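Local coordinates for CREG-like beta-barrel domain-containing protein (Agrobacterium tumefaciens, PDB 3DNH), which is of unknown function but has a CREG-like split barrel related to the FMN-binding pyridoxamine 5'-phosphate oxidases, at residues R33-T38 and P105-V110; G212-T217 and A229-R234; D222-A227 and L235-R240. All coordinates share one frame; numbering follows the deposited sequence. Where two conformers were deposited one is given.

Interaction 1: R33-T38 and P105-V110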
loop_
_atom_site.group_PDB
_atom_site.type_symbol
_atom_site.label_atom_id
_atom_site.label_comp_id
_atom_site.label_asym_id
_atom_site.label_seq_id
_atom_site.Cartn_x
_atom_site.Cartn_y
_atom_site.Cartn_z
ATOM N N ARG A 33 -7.614 -11.736 10.654
ATOM C CA ARG A 33 -9.020 -11.518 10.330
ATOM C C ARG A 33 -9.394 -10.064 10.564
ATOM O O ARG A 33 -10.234 -9.513 9.859
ATOM C CB ARG A 33 -9.928 -12.494 11.101
ATOM C CG ARG A 33 -9.946 -13.876 10.439
ATOM C CD ARG A 33 -10.881 -14.859 11.151
ATOM N NE ARG A 33 -12.269 -14.600 10.765
ATOM C CZ ARG A 33 -13.297 -14.989 11.490
ATOM N NH1 ARG A 33 -13.061 -15.676 12.594
ATOM N NH2 ARG A 33 -14.547 -14.719 11.097
ATOM N N ASP A 34 -8.732 -9.434 11.521
ATOM C CA ASP A 34 -8.948 -8.015 11.787
ATOM C C ASP A 34 -8.401 -7.160 10.673
ATOM O O ASP A 34 -9.076 -6.247 10.216
ATOM C CB ASP A 34 -8.319 -7.588 13.111
ATOM C CG ASP A 34 -9.061 -6.433 13.751
ATOM O OD1 ASP A 34 -10.313 -6.515 13.871
ATOM O OD2 ASP A 34 -8.393 -5.453 14.156
ATOM N N VAL A 35 -7.196 -7.471 10.205
ATOM C CA VAL A 35 -6.622 -6.759 9.037
ATOM C C VAL A 35 -7.484 -6.983 7.813
ATOM O O VAL A 35 -7.680 -6.070 6.975
ATOM C CB VAL A 35 -5.175 -7.247 8.716
ATOM C CG1 VAL A 35 -4.635 -6.563 7.458
ATOM C CG2 VAL A 35 -4.249 -6.962 9.898
ATOM N N LEU A 36 -7.951 -8.221 7.665
ATOM C CA LEU A 36 -8.803 -8.561 6.559
ATOM C C LEU A 36 -10.034 -7.649 6.492
ATOM O O LEU A 36 -10.381 -7.130 5.403
ATOM C CB LEU A 36 -9.245 -10.010 6.622
ATOM C CG LEU A 36 -10.260 -10.499 5.587
ATOM C CD1 LEU A 36 -9.697 -10.591 4.189
ATOM C CD2 LEU A 36 -10.750 -11.883 6.093
ATOM N N HIS A 37 -10.658 -7.439 7.638
ATOM C CA HIS A 37 -11.932 -6.747 7.658
ATOM C C HIS A 37 -11.839 -5.228 7.723
ATOM O O HIS A 37 -12.841 -4.526 7.489
ATOM C CB HIS A 37 -12.815 -7.288 8.780
ATOM C CG HIS A 37 -13.462 -8.618 8.451
ATOM N ND1 HIS A 37 -14.747 -8.717 7.954
ATOM C CD2 HIS A 37 -13.000 -9.892 8.543
ATOM C CE1 HIS A 37 -15.042 -9.993 7.727
ATOM N NE2 HIS A 37 -14.000 -10.726 8.084
ATOM N N THR A 38 -10.672 -4.727 8.099
ATOM C CA THR A 38 -10.549 -3.316 8.413
ATOM C C THR A 38 -9.533 -2.610 7.521
ATOM O O THR A 38 -9.162 -1.457 7.794
ATOM C CB THR A 38 -10.226 -3.057 9.925
ATOM O OG1 THR A 38 -8.973 -3.687 10.279
ATOM C CG2 THR A 38 -11.348 -3.578 10.845
ATOM N N PRO A 105 0.821 -4.511 10.975
ATOM C CA PRO A 105 0.573 -5.896 10.565
ATOM C C PRO A 105 0.247 -5.894 9.079
ATOM O O PRO A 105 -0.395 -4.965 8.588
ATOM C CB PRO A 105 -0.658 -6.300 11.377
ATOM C CG PRO A 105 -1.352 -5.020 11.668
ATOM C CD PRO A 105 -0.227 -4.022 11.882
ATOM N N ARG A 106 0.731 -6.885 8.358
ATOM C CA ARG A 106 0.570 -6.912 6.935
ATOM C C ARG A 106 0.107 -8.306 6.559
ATOM O O ARG A 106 0.789 -9.295 6.851
ATOM C CB ARG A 106 1.879 -6.588 6.216
ATOM C CG ARG A 106 2.183 -5.116 6.119
ATOM C CD ARG A 106 3.297 -4.704 6.989
ATOM N NE ARG A 106 4.539 -5.365 6.641
ATOM C CZ ARG A 106 5.506 -5.634 7.502
ATOM N NH1 ARG A 106 6.595 -6.232 7.067
ATOM N NH2 ARG A 106 5.391 -5.302 8.795
ATOM N N LEU A 107 -1.077 -8.362 5.961
ATOM C CA LEU A 107 -1.663 -9.620 5.570
ATOM C C LEU A 107 -1.489 -9.833 4.078
ATOM O O LEU A 107 -1.983 -9.032 3.273
ATOM C CB LEU A 107 -3.132 -9.678 6.022
ATOM C CG LEU A 107 -3.988 -10.799 5.462
ATOM C CD1 LEU A 107 -3.601 -12.110 6.182
ATOM C CD2 LEU A 107 -5.442 -10.481 5.656
ATOM N N THR A 108 -0.742 -10.879 3.712
ATOM C CA THR A 108 -0.592 -11.229 2.303
ATOM C C THR A 108 -1.471 -12.432 1.957
ATOM O O THR A 108 -1.401 -13.462 2.617
ATOM C CB THR A 108 0.897 -11.476 1.915
ATOM O OG1 THR A 108 1.634 -10.279 2.155
ATOM C CG2 THR A 108 1.013 -11.815 0.438
ATOM N N LEU A 109 -2.304 -12.276 0.924
ATOM C CA LEU A 109 -3.177 -13.340 0.443
ATOM C C LEU A 109 -2.819 -13.628 -1.005
ATOM O O LEU A 109 -2.831 -12.728 -1.842
ATOM C CB LEU A 109 -4.656 -12.943 0.577
ATOM C CG LEU A 109 -5.144 -12.382 1.935
ATOM C CD1 LEU A 109 -6.552 -11.824 1.778
ATOM C CD2 LEU A 109 -5.158 -13.487 3.004
ATOM N N VAL A 110 -2.459 -14.884 -1.276
ATOM C CA VAL A 110 -2.081 -15.321 -2.605
ATOM C C VAL A 110 -3.174 -16.222 -3.163
ATOM O O VAL A 110 -3.639 -17.105 -2.466
ATOM C CB VAL A 110 -0.707 -16.014 -2.571
ATOM C CG1 VAL A 110 -0.331 -16.566 -3.941
ATOM C CG2 VAL A 110 0.346 -15.051 -2.023
#
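V35 and L36 of helix 28-38 rest on P105, just before strand 106-115, and on L107 and L109 at its start, and everything that passes between them is apolar. V35 carries the larger share by spreading its two methyls. With CG1 anti to the backbone N (chi1 177°), that methyl lies 3.7 Å from L107 CB, and the two side chains run past one another in opposite directions. The other methyl, V35 CG2, reaches the pyrrolidine ring, 3.9 Å from P105 CG and equally near its CB. The next residue, L36, offers its CB to a branch of L107, with CD2 4.0 Å away, while the tip of L36 meets that of L109 nearly at a right angle, CD1 to CD1 4.2 Å. L107 thus sits under both helix residues, its CB serving V35 and its CD2 serving L36.

No hydrogen bond joins the segments; within 33-38, T38 OG1 donates to D34 O at 2.6 Å, approaching from above the carbonyl plane, a side-chain return to the backbone four residues back.

The helix axis runs almost perpendicular to the strand, at 82° and 8.4 Å, so a short length of each is used. The strand belongs to the closed antiparallel barrel of the split-barrel fold, between strands 88-93 and 144-157. V35 also touches L93, and L107 packs on V154 and I156. The helix's other side faces strand 232-236, where R33 meets W236, whereas T108 on the strand is bonded to T56 of the second subunit.

Interaction 2: G212-T217 and A229-R234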
loop_
_atom_site.group_PDB
_atom_site.type_symbol
_atom_site.label_atom_id
_atom_site.label_comp_id
_atom_site.label_asym_id
_atom_site.label_seq_id
_atom_site.Cartn_x
_atom_site.Cartn_y
_atom_site.Cartn_z
ATOM N N GLY A 212 -17.545 9.333 14.637
ATOM C CA GLY A 212 -17.627 9.768 13.253
ATOM C C GLY A 212 -18.961 9.411 12.658
ATOM O O GLY A 212 -19.887 9.024 13.379
ATOM N N ARG A 213 -19.066 9.562 11.342
ATOM C CA ARG A 213 -20.307 9.208 10.669
ATOM C C ARG A 213 -20.120 7.794 10.157
ATOM O O ARG A 213 -19.657 7.562 9.030
ATOM C CB ARG A 213 -20.718 10.225 9.587
ATOM C CG ARG A 213 -20.871 11.727 10.085
ATOM C CD ARG A 213 -21.332 11.910 11.577
ATOM N NE ARG A 213 -22.739 11.555 11.880
ATOM C CZ ARG A 213 -23.149 10.669 12.802
ATOM N NH1 ARG A 213 -22.272 9.993 13.543
ATOM N NH2 ARG A 213 -24.461 10.458 12.998
ATOM N N TRP A 214 -20.425 6.853 11.047
ATOM C CA TRP A 214 -20.317 5.403 10.790
ATOM C C TRP A 214 -21.594 4.775 10.240
ATOM O O TRP A 214 -22.702 5.229 10.550
ATOM C CB TRP A 214 -19.952 4.701 12.096
ATOM C CG TRP A 214 -18.559 5.004 12.506
ATOM C CD1 TRP A 214 -18.148 6.010 13.322
ATOM C CD2 TRP A 214 -17.373 4.339 12.052
ATOM N NE1 TRP A 214 -16.784 5.976 13.458
ATOM C CE2 TRP A 214 -16.275 4.977 12.675
ATOM C CE3 TRP A 214 -17.133 3.248 11.210
ATOM C CZ2 TRP A 214 -14.944 4.561 12.467
ATOM C CZ3 TRP A 214 -15.825 2.828 11.016
ATOM C CH2 TRP A 214 -14.745 3.481 11.647
ATOM N N LYS A 215 -21.436 3.727 9.439
ATOM C CA LYS A 215 -22.541 2.864 9.019
ATOM C C LYS A 215 -22.120 1.409 9.148
ATOM O O LYS A 215 -20.956 1.090 8.917
ATOM C CB LYS A 215 -22.942 3.148 7.566
ATOM C CG LYS A 215 -23.667 4.532 7.331
ATOM C CD LYS A 215 -25.082 4.569 7.982
ATOM C CE LYS A 215 -25.726 5.976 7.985
ATOM N NZ LYS A 215 -27.011 6.103 8.786
ATOM N N ILE A 216 -23.061 0.542 9.542
ATOM C CA ILE A 216 -22.892 -0.903 9.440
ATOM C C ILE A 216 -22.929 -1.269 7.998
ATOM O O ILE A 216 -23.865 -0.873 7.287
ATOM C CB ILE A 216 -23.996 -1.647 10.131
ATOM C CG1 ILE A 216 -23.945 -1.329 11.629
ATOM C CG2 ILE A 216 -23.906 -3.193 9.852
ATOM C CD1 ILE A 216 -25.108 -1.833 12.390
ATOM N N THR A 217 -21.902 -1.989 7.555
ATOM C CA THR A 217 -21.827 -2.445 6.174
ATOM C C THR A 217 -22.207 -3.905 6.059
ATOM O O THR A 217 -22.706 -4.321 4.998
ATOM C CB THR A 217 -20.433 -2.172 5.517
ATOM O OG1 THR A 217 -19.403 -2.822 6.278
ATOM C CG2 THR A 217 -20.158 -0.647 5.509
ATOM N N ALA A 229 -16.066 7.567 6.480
ATOM C CA ALA A 229 -15.319 8.096 5.350
ATOM C C ALA A 229 -13.801 7.809 5.395
ATOM O O ALA A 229 -13.226 7.417 4.383
ATOM C CB ALA A 229 -15.567 9.579 5.206
ATOM N N SER A 230 -13.161 8.018 6.552
ATOM C CA SER A 230 -11.713 7.794 6.684
ATOM C C SER A 230 -11.294 6.436 7.258
ATOM O O SER A 230 -10.140 6.040 7.069
ATOM C CB SER A 230 -11.044 8.928 7.473
ATOM O OG SER A 230 -11.516 8.992 8.812
ATOM N N ASP A 231 -12.216 5.714 7.914
ATOM C CA ASP A 231 -11.863 4.483 8.632
ATOM C C ASP A 231 -12.804 3.279 8.459
ATOM O O ASP A 231 -13.928 3.399 7.992
ATOM C CB ASP A 231 -11.693 4.793 10.121
ATOM C CG ASP A 231 -10.575 3.976 10.778
ATOM O OD1 ASP A 231 -10.278 4.278 11.960
ATOM O OD2 ASP A 231 -9.979 3.053 10.133
ATOM N N LEU A 232 -12.314 2.103 8.841
ATOM C CA LEU A 232 -13.110 0.869 8.876
ATOM C C LEU A 232 -12.959 0.281 10.276
ATOM O O LEU A 232 -11.870 0.403 10.887
ATOM C CB LEU A 232 -12.623 -0.170 7.825
ATOM C CG LEU A 232 -12.625 0.208 6.335
ATOM C CD1 LEU A 232 -11.952 -0.884 5.499
ATOM C CD2 LEU A 232 -14.039 0.524 5.810
ATOM N N ALA A 233 -14.021 -0.373 10.749
ATOM C CA ALA A 233 -14.022 -1.061 12.043
ATOM C C ALA A 233 -14.681 -2.435 11.924
ATOM O O ALA A 233 -15.504 -2.687 10.989
ATOM C CB ALA A 233 -14.751 -0.215 13.119
ATOM N N ARG A 234 -14.273 -3.337 12.820
ATOM C CA ARG A 234 -14.954 -4.615 12.996
ATOM C C ARG A 234 -15.190 -4.875 14.480
ATOM O O ARG A 234 -14.239 -4.942 15.268
ATOM C CB ARG A 234 -14.194 -5.804 12.360
ATOM C CG ARG A 234 -15.024 -7.085 12.532
ATOM C CD ARG A 234 -14.481 -8.234 11.819
ATOM N NE ARG A 234 -15.218 -9.486 12.019
ATOM C CZ ARG A 234 -16.405 -9.835 11.498
ATOM N NH1 ARG A 234 -17.129 -9.000 10.732
ATOM N NH2 ARG A 234 -16.867 -11.073 11.755
#
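With chi1 -70°, CG of W214 lies anti to its own carbonyl carbon, and chi2 turns the indole toward 229-234, so that the six-membered ring leads. The outer atoms of this benzo ring, chiefly CZ3 and CH2, do the touching. CZ3 lies 3.6 Å from D231 O, obliquely to the ring, and 3.9 Å from A233 CB. The neighbouring CH2 meets the methylene of D231, 3.7 Å from CB. Between these two residues the backbone of L232 runs past the rim of the indole, its carbonyl carbon and CA lying near the ring plane; the indole therefore packs on main chain as much as on side chains.

The two segments lie at the same end of the three-stranded antiparallel sheet 215-220, 223-227, 232-236, and run from loops into its two outer strands. The central strand 223-227 separates them, and W214 bridges that gap from the loop just before its strand, also packing on L226. No hydrogen bond crosses directly between the outer strands here.

The carboxylate of D231 turns back on its own chain: OD2 accepts L232 N at 2.8 Å from above the carboxylate plane, while the carboxylate and indole planes stand 44° apart. R213 likewise bonds locally, NH1 to G212 O at 2.6 Å, with an N-H...O angle of 132° that is far from straight. On the pyrrole ring of W214, NE1 donates a hydrogen bond to K210 O, which anchors that end of the indole. A200, S201 and A204 of helix 199-206 pack on the same side chain.

Interaction 3: D222-A227 and L235-R240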
loop_
_atom_site.group_PDB
_atom_site.type_symbol
_atom_site.label_atom_id
_atom_site.label_comp_id
_atom_site.label_asym_id
_atom_site.label_seq_id
_atom_site.Cartn_x
_atom_site.Cartn_y
_atom_site.Cartn_z
ATOM N N ASP A 222 -19.840 -13.846 13.234
ATOM C CA ASP A 222 -18.711 -13.554 14.133
ATOM C C ASP A 222 -18.617 -12.068 14.534
ATOM O O ASP A 222 -17.915 -11.698 15.509
ATOM C CB ASP A 222 -17.390 -14.002 13.476
ATOM C CG ASP A 222 -17.257 -15.518 13.403
ATOM O OD1 ASP A 222 -17.954 -16.234 14.160
ATOM O OD2 ASP A 222 -16.451 -15.989 12.572
ATOM N N GLY A 223 -19.366 -11.233 13.834
ATOM C CA GLY A 223 -19.399 -9.807 14.182
ATOM C C GLY A 223 -19.931 -8.893 13.097
ATOM O O GLY A 223 -20.659 -9.331 12.210
ATOM N N ILE A 224 -19.526 -7.624 13.157
ATOM C CA ILE A 224 -20.166 -6.576 12.395
ATOM C C ILE A 224 -19.076 -5.696 11.799
ATOM O O ILE A 224 -18.178 -5.221 12.533
ATOM C CB ILE A 224 -21.091 -5.660 13.314
ATOM C CG1 ILE A 224 -22.176 -6.479 14.050
ATOM C CG2 ILE A 224 -21.702 -4.475 12.434
ATOM C CD1 ILE A 224 -22.889 -5.718 15.254
ATOM N N ASP A 225 -19.174 -5.432 10.498
ATOM C CA ASP A 225 -18.200 -4.587 9.869
ATOM C C ASP A 225 -18.842 -3.251 9.793
ATOM O O ASP A 225 -20.038 -3.172 9.482
ATOM C CB ASP A 225 -17.863 -5.082 8.467
ATOM C CG ASP A 225 -16.850 -6.258 8.476
ATOM O OD1 ASP A 225 -16.285 -6.624 9.520
ATOM O OD2 ASP A 225 -16.612 -6.791 7.405
ATOM N N LEU A 226 -18.051 -2.199 10.042
ATOM C CA LEU A 226 -18.517 -0.793 9.910
ATOM C C LEU A 226 -17.577 0.049 9.076
ATOM O O LEU A 226 -16.381 -0.246 9.005
ATOM C CB LEU A 226 -18.735 -0.137 11.288
ATOM C CG LEU A 226 -19.577 -0.995 12.237
ATOM C CD1 LEU A 226 -18.705 -1.585 13.291
ATOM C CD2 LEU A 226 -20.666 -0.117 12.801
ATOM N N ALA A 227 -18.126 1.081 8.423
ATOM C CA ALA A 227 -17.331 2.048 7.703
ATOM C C ALA A 227 -17.746 3.497 7.994
ATOM O O ALA A 227 -18.929 3.804 8.265
ATOM C CB ALA A 227 -17.332 1.758 6.156
ATOM N N LEU A 235 -16.453 -5.037 14.849
ATOM C CA LEU A 235 -16.823 -5.398 16.248
ATOM C C LEU A 235 -17.003 -6.908 16.313
ATOM O O LEU A 235 -17.860 -7.432 15.624
ATOM C CB LEU A 235 -18.115 -4.691 16.686
ATOM C CG LEU A 235 -18.641 -4.865 18.146
ATOM C CD1 LEU A 235 -17.620 -4.475 19.155
ATOM C CD2 LEU A 235 -19.935 -4.036 18.372
ATOM N N TRP A 236 -16.209 -7.602 17.144
ATOM C CA TRP A 236 -16.354 -9.039 17.295
ATOM C C TRP A 236 -17.331 -9.421 18.371
ATOM O O TRP A 236 -17.288 -8.874 19.485
ATOM C CB TRP A 236 -15.007 -9.699 17.578
ATOM C CG TRP A 236 -14.034 -9.490 16.430
ATOM C CD1 TRP A 236 -13.213 -8.394 16.226
ATOM C CD2 TRP A 236 -13.795 -10.377 15.334
ATOM N NE1 TRP A 236 -12.447 -8.568 15.095
ATOM C CE2 TRP A 236 -12.789 -9.765 14.512
ATOM C CE3 TRP A 236 -14.311 -11.632 14.962
ATOM C CZ2 TRP A 236 -12.301 -10.372 13.336
ATOM C CZ3 TRP A 236 -13.809 -12.254 13.770
ATOM C CH2 TRP A 236 -12.826 -11.617 12.986
ATOM N N PHE A 237 -18.224 -10.358 18.056
ATOM C CA PHE A 237 -19.149 -10.873 19.085
ATOM C C PHE A 237 -18.374 -11.668 20.109
ATOM O O PHE A 237 -17.331 -12.271 19.769
ATOM C CB PHE A 237 -20.228 -11.746 18.450
ATOM C CG PHE A 237 -21.125 -11.003 17.482
ATOM C CD1 PHE A 237 -21.583 -9.697 17.787
ATOM C CD2 PHE A 237 -21.528 -11.607 16.283
ATOM C CE1 PHE A 237 -22.409 -9.020 16.953
ATOM C CE2 PHE A 237 -22.385 -10.914 15.396
ATOM C CZ PHE A 237 -22.815 -9.634 15.720
ATOM N N ALA A 238 -18.861 -11.689 21.350
ATOM C CA ALA A 238 -18.261 -12.567 22.347
ATOM C C ALA A 238 -18.488 -14.055 22.029
ATOM O O ALA A 238 -17.661 -14.881 22.362
ATOM C CB ALA A 238 -18.734 -12.228 23.795
ATOM N N GLU A 239 -19.626 -14.387 21.433
ATOM C CA GLU A 239 -19.846 -15.737 20.943
ATOM C C GLU A 239 -20.561 -15.709 19.596
ATOM O O GLU A 239 -21.130 -14.684 19.225
ATOM C CB GLU A 239 -20.534 -16.647 21.984
ATOM C CG GLU A 239 -21.900 -16.199 22.423
ATOM C CD GLU A 239 -22.418 -17.017 23.592
ATOM O OE1 GLU A 239 -23.501 -16.669 24.123
ATOM O OE2 GLU A 239 -21.753 -18.002 23.983
ATOM N N ARG A 240 -20.460 -16.824 18.855
ATOM C CA ARG A 240 -20.909 -16.911 17.460
ATOM C C ARG A 240 -22.412 -16.753 17.462
ATOM O O ARG A 240 -23.086 -17.297 18.325
ATOM C CB ARG A 240 -20.523 -18.288 16.864
ATOM C CG ARG A 240 -21.011 -18.563 15.443
ATOM C CD ARG A 240 -20.691 -20.017 14.969
ATOM N NE ARG A 240 -21.491 -20.344 13.786
ATOM C CZ ARG A 240 -21.194 -19.955 12.549
ATOM N NH1 ARG A 240 -20.116 -19.218 12.318
ATOM N NH2 ARG A 240 -21.994 -20.274 11.551
HETATM O O HOH W 1 -16.647 -13.276 17.190
#
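The F237 ring lies flat over G223, whose CA sits 3.6 Å from the ring centroid and 19° off its normal, a CH-pi contact slightly displaced toward the rim. F237 takes chi1 -63°, CG anti to its carbonyl carbon, which lays the ring back across the neighbouring strand. Its far end meets I224, CZ to CG1 at 3.6 Å, the two side chains crossing at about a right angle. G223 adopts backbone angles open to glycine, and its CA lies close to L235 O in a CA-H...O contact.

W236 leaves the other face of the sheet from I224 and L235. Its indole reaches back to D222, CZ3 to CB at 4.0 Å. The carboxylate of D222 and the guanidinium of R240 are 75° apart in plane and, at 4.1 Å from OD1 to NH1, too distant for a salt bridge; D222 instead pairs with R33, and R240 NH1 bonds D175 O.

The segments lie on the two strands of a beta hairpin. I224 and L235 form an antiparallel hydrogen-bonded pair, I224 N to L235 O at 3.0 Å and L235 N to I224 O at 2.9 Å. Beyond the pair of G223 with W236, F237 N bonds D222 O at 2.9 Å, and a water donates to both D222 O and F237 O, bridging the two carbonyls.

Strand 215-220 flanks strand 223-227 on its other edge. I224 and L235 pack on helix 244-254, and L235 also on helix 199-206; W236 turns to helix 28-38, bonding D34.

In the fold
Interactions 1 and 3 are buried, while interaction 2 is partly exposed at one end of the small sheet. Interaction 1 belongs to the barrel and is purely apolar, a helix crossing a strand. Interactions 2 and 3 share strand 232-236: the former spans the outer strands by one indole, the latter joins adjacent strands by backbone bonds and an aromatic ring over glycine. They are stitched through strand 223-227, with A233 O bonded to L226 N and A227 O to K215 N. Helix 28-38 ties barrel to sheet by polar contacts, the R33-D222 salt bridge and H37 with D225, while T38 packs on R234.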